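CD1-2 antigen (Gallus gallus, PDB 3DBX) probably binds lipids in the groove of its MHC class I-like domain and presents them to T cells, as other CD1 molecules do. Local coordinates at residues C105-N110 with Y173-H178; A36-M41 with R182-R187. All coordinates share one frame; numbering follows the deposited sequence.

Contact 1: C105-N110 with Y173-H178; sequences CKLYTN and YILMLH. With NAG (2-acetamido-2-deoxy-beta-D-glucopyranose), chain E.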
# COMPACT_ATOMS: atom_id res chain seq x y z
N CYS A 105 8.30 11.44 -7.55
CA CYS A 105 9.55 12.19 -7.67
C CYS A 105 10.54 11.58 -6.66
O CYS A 105 10.29 11.62 -5.44
CB CYS A 105 9.33 13.68 -7.35
SG CYS A 105 10.76 14.77 -7.56
N LYS A 106 11.62 11.00 -7.17
CA LYS A 106 12.69 10.46 -6.34
C LYS A 106 13.93 11.33 -6.51
O LYS A 106 14.26 11.72 -7.63
CB LYS A 106 13.02 9.03 -6.77
CG LYS A 106 13.78 8.19 -5.74
CD LYS A 106 13.70 6.70 -6.10
CE LYS A 106 13.37 5.83 -4.87
NZ LYS A 106 12.79 4.49 -5.23
N LEU A 107 14.62 11.63 -5.40
CA LEU A 107 15.94 12.30 -5.44
C LEU A 107 17.08 11.38 -5.01
O LEU A 107 17.19 11.03 -3.82
CB LEU A 107 15.97 13.57 -4.57
CG LEU A 107 14.88 14.65 -4.60
CD1 LEU A 107 15.48 15.94 -4.04
CD2 LEU A 107 14.34 14.91 -6.00
N TYR A 108 17.91 11.00 -5.97
CA TYR A 108 19.13 10.24 -5.69
C TYR A 108 20.20 11.21 -5.20
O TYR A 108 20.26 12.35 -5.66
CB TYR A 108 19.64 9.49 -6.94
CG TYR A 108 18.58 8.61 -7.58
CD1 TYR A 108 18.33 7.33 -7.10
CD2 TYR A 108 17.83 9.07 -8.66
CE1 TYR A 108 17.35 6.52 -7.67
CE2 TYR A 108 16.86 8.27 -9.25
CZ TYR A 108 16.62 7.00 -8.75
OH TYR A 108 15.66 6.21 -9.33
N THR A 109 21.03 10.76 -4.26
CA THR A 109 22.07 11.64 -3.72
C THR A 109 23.31 11.74 -4.62
O THR A 109 24.41 12.00 -4.14
CB THR A 109 22.42 11.31 -2.24
OG1 THR A 109 22.69 9.91 -2.09
CG2 THR A 109 21.26 11.70 -1.31
N ASN A 110 23.12 11.54 -5.93
CA ASN A 110 24.16 11.84 -6.93
C ASN A 110 23.74 12.93 -7.93
O ASN A 110 24.47 13.24 -8.87
CB ASN A 110 24.65 10.57 -7.64
CG ASN A 110 23.75 10.12 -8.80
OD1 ASN A 110 22.60 10.56 -8.94
ND2 ASN A 110 24.29 9.22 -9.64
N TYR A 173 10.35 20.67 -1.95
CA TYR A 173 9.40 20.15 -0.96
C TYR A 173 9.94 18.92 -0.21
O TYR A 173 9.90 18.87 1.03
CB TYR A 173 8.08 19.83 -1.66
CG TYR A 173 6.89 19.51 -0.78
CD1 TYR A 173 6.61 20.24 0.38
CD2 TYR A 173 6.02 18.50 -1.14
CE1 TYR A 173 5.48 19.92 1.17
CE2 TYR A 173 4.91 18.19 -0.37
CZ TYR A 173 4.64 18.90 0.78
OH TYR A 173 3.52 18.55 1.51
N ILE A 174 10.47 17.94 -0.95
CA ILE A 174 11.09 16.74 -0.38
C ILE A 174 12.19 17.13 0.62
O ILE A 174 12.25 16.60 1.75
CB ILE A 174 11.70 15.85 -1.49
CG1 ILE A 174 10.60 15.23 -2.36
CG2 ILE A 174 12.56 14.75 -0.90
CD1 ILE A 174 11.11 14.59 -3.68
N LEU A 175 13.04 18.06 0.20
CA LEU A 175 14.18 18.54 0.95
C LEU A 175 13.77 19.15 2.29
O LEU A 175 14.35 18.83 3.33
CB LEU A 175 14.95 19.56 0.12
CG LEU A 175 16.27 19.10 -0.49
CD1 LEU A 175 16.09 17.84 -1.32
CD2 LEU A 175 16.89 20.22 -1.32
N MET A 176 12.76 20.02 2.25
CA MET A 176 12.22 20.63 3.45
C MET A 176 11.53 19.60 4.36
O MET A 176 11.68 19.65 5.59
CB MET A 176 11.31 21.82 3.09
CG MET A 176 12.07 22.95 2.35
SD MET A 176 11.21 24.51 1.97
CE MET A 176 11.61 25.51 3.40
N LEU A 177 10.84 18.63 3.76
CA LEU A 177 10.12 17.60 4.53
C LEU A 177 11.11 16.65 5.19
O LEU A 177 10.91 16.22 6.32
CB LEU A 177 9.17 16.80 3.65
CG LEU A 177 7.88 17.43 3.09
CD1 LEU A 177 7.22 16.44 2.15
CD2 LEU A 177 6.92 17.88 4.18
N HIS A 178 12.17 16.33 4.45
CA HIS A 178 13.22 15.46 4.92
C HIS A 178 13.89 16.05 6.18
O HIS A 178 14.14 15.32 7.13
CB HIS A 178 14.25 15.28 3.80
CG HIS A 178 15.23 14.18 4.04
ND1 HIS A 178 16.54 14.42 4.41
CD2 HIS A 178 15.10 12.83 3.97
CE1 HIS A 178 17.17 13.27 4.56
NE2 HIS A 178 16.32 12.29 4.29
C1 NAG E . 23.39 8.59 -10.58
C2 NAG E . 24.20 7.66 -11.48
C3 NAG E . 23.28 7.07 -12.55
C4 NAG E . 22.09 6.35 -11.91
C5 NAG E . 21.43 7.23 -10.84
C6 NAG E . 20.41 6.42 -10.04
C7 NAG E . 26.60 8.12 -11.64
C8 NAG E . 27.61 7.69 -12.66
N2 NAG E . 25.35 8.33 -12.07
O3 NAG E . 24.01 6.17 -13.36
O4 NAG E . 21.14 5.96 -12.88
O5 NAG E . 22.38 7.80 -9.95
O6 NAG E . 21.03 5.75 -8.97
O7 NAG E . 26.94 8.26 -10.46
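The ring of Y108 lies between the N-acetylglucosamine on N110 and the side chain of K106: C6 of the sugar sits over the centre of one face, while CG of K106 lies against the opposite face, offset toward the rim. The sugar hydroxyl O6 comes over the same face as C6 and approaches CD1 of Y108 at 3.6 Å. On the helix, the Y173 ring carries CD1 of L177 over the centre of one face and meets F13 edge-to-face. The sugar is joined by the N-glycosidic bond from N110 ND2 to C1, and the remaining N-H of that amide donates to the acetamido oxygen O7 (2.9 Å, 152°), which probably restrains the turn of the sugar about its glycosidic link. At the other end of the N110 amide, OD1 is hydrogen-bonded to OG1 of T112, the threonine of the Asn-X-Thr sequon.

C105 and L107 point toward helix 156-180, an arrangement belonging to the MHC class I-like platform, in which long helices lie across an antiparallel sheet. Here the axes of the short segments 105-107 and 173-178 approach to 10.2 Å with a crossing angle of -64°. I174 reaches toward the strand with CD1, its chain extended at chi2 (167°), and this one methyl meets C105 SG and L107 CG, each at 3.9 Å, as well as the carbonyl oxygen of C105. Beside it, L175 starts off to one side of the strand, but its end comes nearer, bringing its CD1 to a tight 3.4 Å from L107 CD1. L35 of strand 27-35, two strands over in the same sheet, also packs against I174.

Contact 2: A36-M41 with R182-R187; sequences ADVPIM and RTDLER
V38 and L185 meet methyl to methyl, CG2 of V38 lying 3.8 Å from CD2 of L185, with the two side chains nearly perpendicular. The same V38 methyl also approaches CB of D184 at 4.2 Å: with chi1 at 177°, CG2 stands anti to the carbonyl carbon and beside the backbone N, on the side of helix 182-185. A36 adds a looser touch, its CB 4.3 Å from L185 CD2. All the direct contacts are therefore apolar, and D184 takes part through its CB.

In the next shell, the carboxylate of D184 has OD2 near R54 and W56, in a long, weak ion pair and a weak hydrogen bond. L185 leans on L35 and S10, while R54 packs beside V38. Within strand 38-43, I40 and M41 both face A33 in a classic beta bulge. D37 is gripped by two tyrosine hydroxyls, Y249 to OD2 and Y215 to OD1; Y215 also receives R187 in a cation-pi contact, and the guanidinium donates through NH2 to L247 O. D37 and R187 thus meet Y215, L247 and Y249 of the immunoglobulin C1-set domain, so the arrangement belongs to the junction between the MHC-I-like platform and that domain.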
# COMPACT_ATOMS: atom_id res chain seq x y z
N ALA A 36 8.45 8.39 1.47
CA ALA A 36 8.67 6.98 1.82
C ALA A 36 7.31 6.26 1.98
O ALA A 36 6.49 6.31 1.06
CB ALA A 36 9.55 6.84 3.09
N ASP A 37 7.04 5.65 3.13
CA ASP A 37 5.70 5.07 3.41
C ASP A 37 4.89 5.91 4.39
O ASP A 37 3.91 5.44 4.94
CB ASP A 37 5.81 3.61 3.94
CG ASP A 37 6.77 3.47 5.10
OD1 ASP A 37 7.40 4.47 5.52
OD2 ASP A 37 6.90 2.33 5.61
N VAL A 38 5.31 7.15 4.60
CA VAL A 38 4.65 8.00 5.58
C VAL A 38 3.67 8.86 4.80
O VAL A 38 4.10 9.60 3.91
CB VAL A 38 5.68 8.96 6.23
CG1 VAL A 38 4.98 9.93 7.21
CG2 VAL A 38 6.80 8.15 6.92
N PRO A 39 2.36 8.73 5.11
CA PRO A 39 1.31 9.59 4.57
C PRO A 39 1.54 11.03 5.05
O PRO A 39 1.65 11.26 6.25
CB PRO A 39 0.06 9.02 5.21
CG PRO A 39 0.42 7.57 5.51
CD PRO A 39 1.80 7.71 6.02
N ILE A 40 1.65 11.96 4.11
CA ILE A 40 1.95 13.38 4.40
C ILE A 40 0.64 14.18 4.37
O ILE A 40 0.41 15.06 5.22
CB ILE A 40 3.00 13.96 3.37
CG1 ILE A 40 4.36 13.34 3.60
CG2 ILE A 40 3.15 15.44 3.49
CD1 ILE A 40 4.70 13.17 5.04
N MET A 41 -0.19 13.86 3.38
CA MET A 41 -1.43 14.57 3.10
C MET A 41 -2.44 13.56 2.62
O MET A 41 -2.08 12.61 1.92
CB MET A 41 -1.23 15.63 2.01
CG MET A 41 -0.57 16.89 2.50
SD MET A 41 -0.40 18.20 1.27
CE MET A 41 0.65 17.41 0.04
N ARG A 182 12.18 13.80 10.44
CA ARG A 182 13.00 12.65 10.81
C ARG A 182 12.40 11.75 11.89
O ARG A 182 12.67 10.55 11.91
CB ARG A 182 14.42 13.04 11.16
CG ARG A 182 15.20 13.49 9.95
CD ARG A 182 16.71 13.53 10.22
NE ARG A 182 17.12 14.76 10.84
CZ ARG A 182 18.26 14.93 11.50
NH1 ARG A 182 19.12 13.93 11.66
NH2 ARG A 182 18.51 16.12 12.01
N THR A 183 11.56 12.33 12.74
CA THR A 183 10.84 11.60 13.78
C THR A 183 10.07 10.37 13.24
O THR A 183 9.97 9.34 13.90
CB THR A 183 9.96 12.54 14.65
OG1 THR A 183 9.45 11.83 15.77
CG2 THR A 183 8.79 13.11 13.85
N ASP A 184 9.55 10.51 12.03
CA ASP A 184 8.92 9.40 11.28
C ASP A 184 9.86 8.74 10.25
O ASP A 184 9.93 7.50 10.15
CB ASP A 184 7.67 9.92 10.59
CG ASP A 184 6.43 9.69 11.42
OD1 ASP A 184 6.08 8.50 11.62
OD2 ASP A 184 5.83 10.68 11.86
N LEU A 185 10.57 9.56 9.48
CA LEU A 185 11.46 9.05 8.43
C LEU A 185 12.71 8.32 8.94
O LEU A 185 13.22 7.42 8.23
CB LEU A 185 11.84 10.16 7.46
CG LEU A 185 10.66 10.96 6.89
CD1 LEU A 185 11.14 12.26 6.26
CD2 LEU A 185 9.87 10.11 5.88
N GLU A 186 13.23 8.67 10.13
CA GLU A 186 14.36 7.90 10.68
C GLU A 186 14.05 6.99 11.89
O GLU A 186 14.97 6.59 12.59
CB GLU A 186 15.57 8.80 10.98
CG GLU A 186 16.13 9.50 9.75
CD GLU A 186 17.25 10.47 10.07
OE1 GLU A 186 17.79 10.48 11.22
OE2 GLU A 186 17.63 11.21 9.13
N ARG A 187 12.78 6.69 12.11
CA ARG A 187 12.36 5.81 13.17
C ARG A 187 12.86 4.41 12.78
O ARG A 187 12.89 4.07 11.59
CB ARG A 187 10.82 5.82 13.31
CG ARG A 187 10.26 4.84 14.38
CD ARG A 187 8.71 4.96 14.57
NE ARG A 187 8.04 4.88 13.26
CZ ARG A 187 7.29 3.86 12.83
NH1 ARG A 187 7.02 2.83 13.60
NH2 ARG A 187 6.76 3.93 11.63

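In the fold
Contacts 1 and 2 lie at the same end of the MHC-I-like domain, their centres about 13 Å apart, and both reach its eight-stranded antiparallel sheet, through strand 97-107 and strand 38-43 respectively. Both segments of contact 1 fall between those of contact 2 in sequence. Their helical partners, 156-180 and 182-185, are consecutive, so the end of the platform's long helix leads directly into the last helical turn before the immunoglobulin domain. The contacts also touch each other: Y173 OH packs 3.4 Å from M41 CE, and L185 CD1 rests on the backbone of L177 and H178. Together they join both helices to one sheet near the interdomain junction.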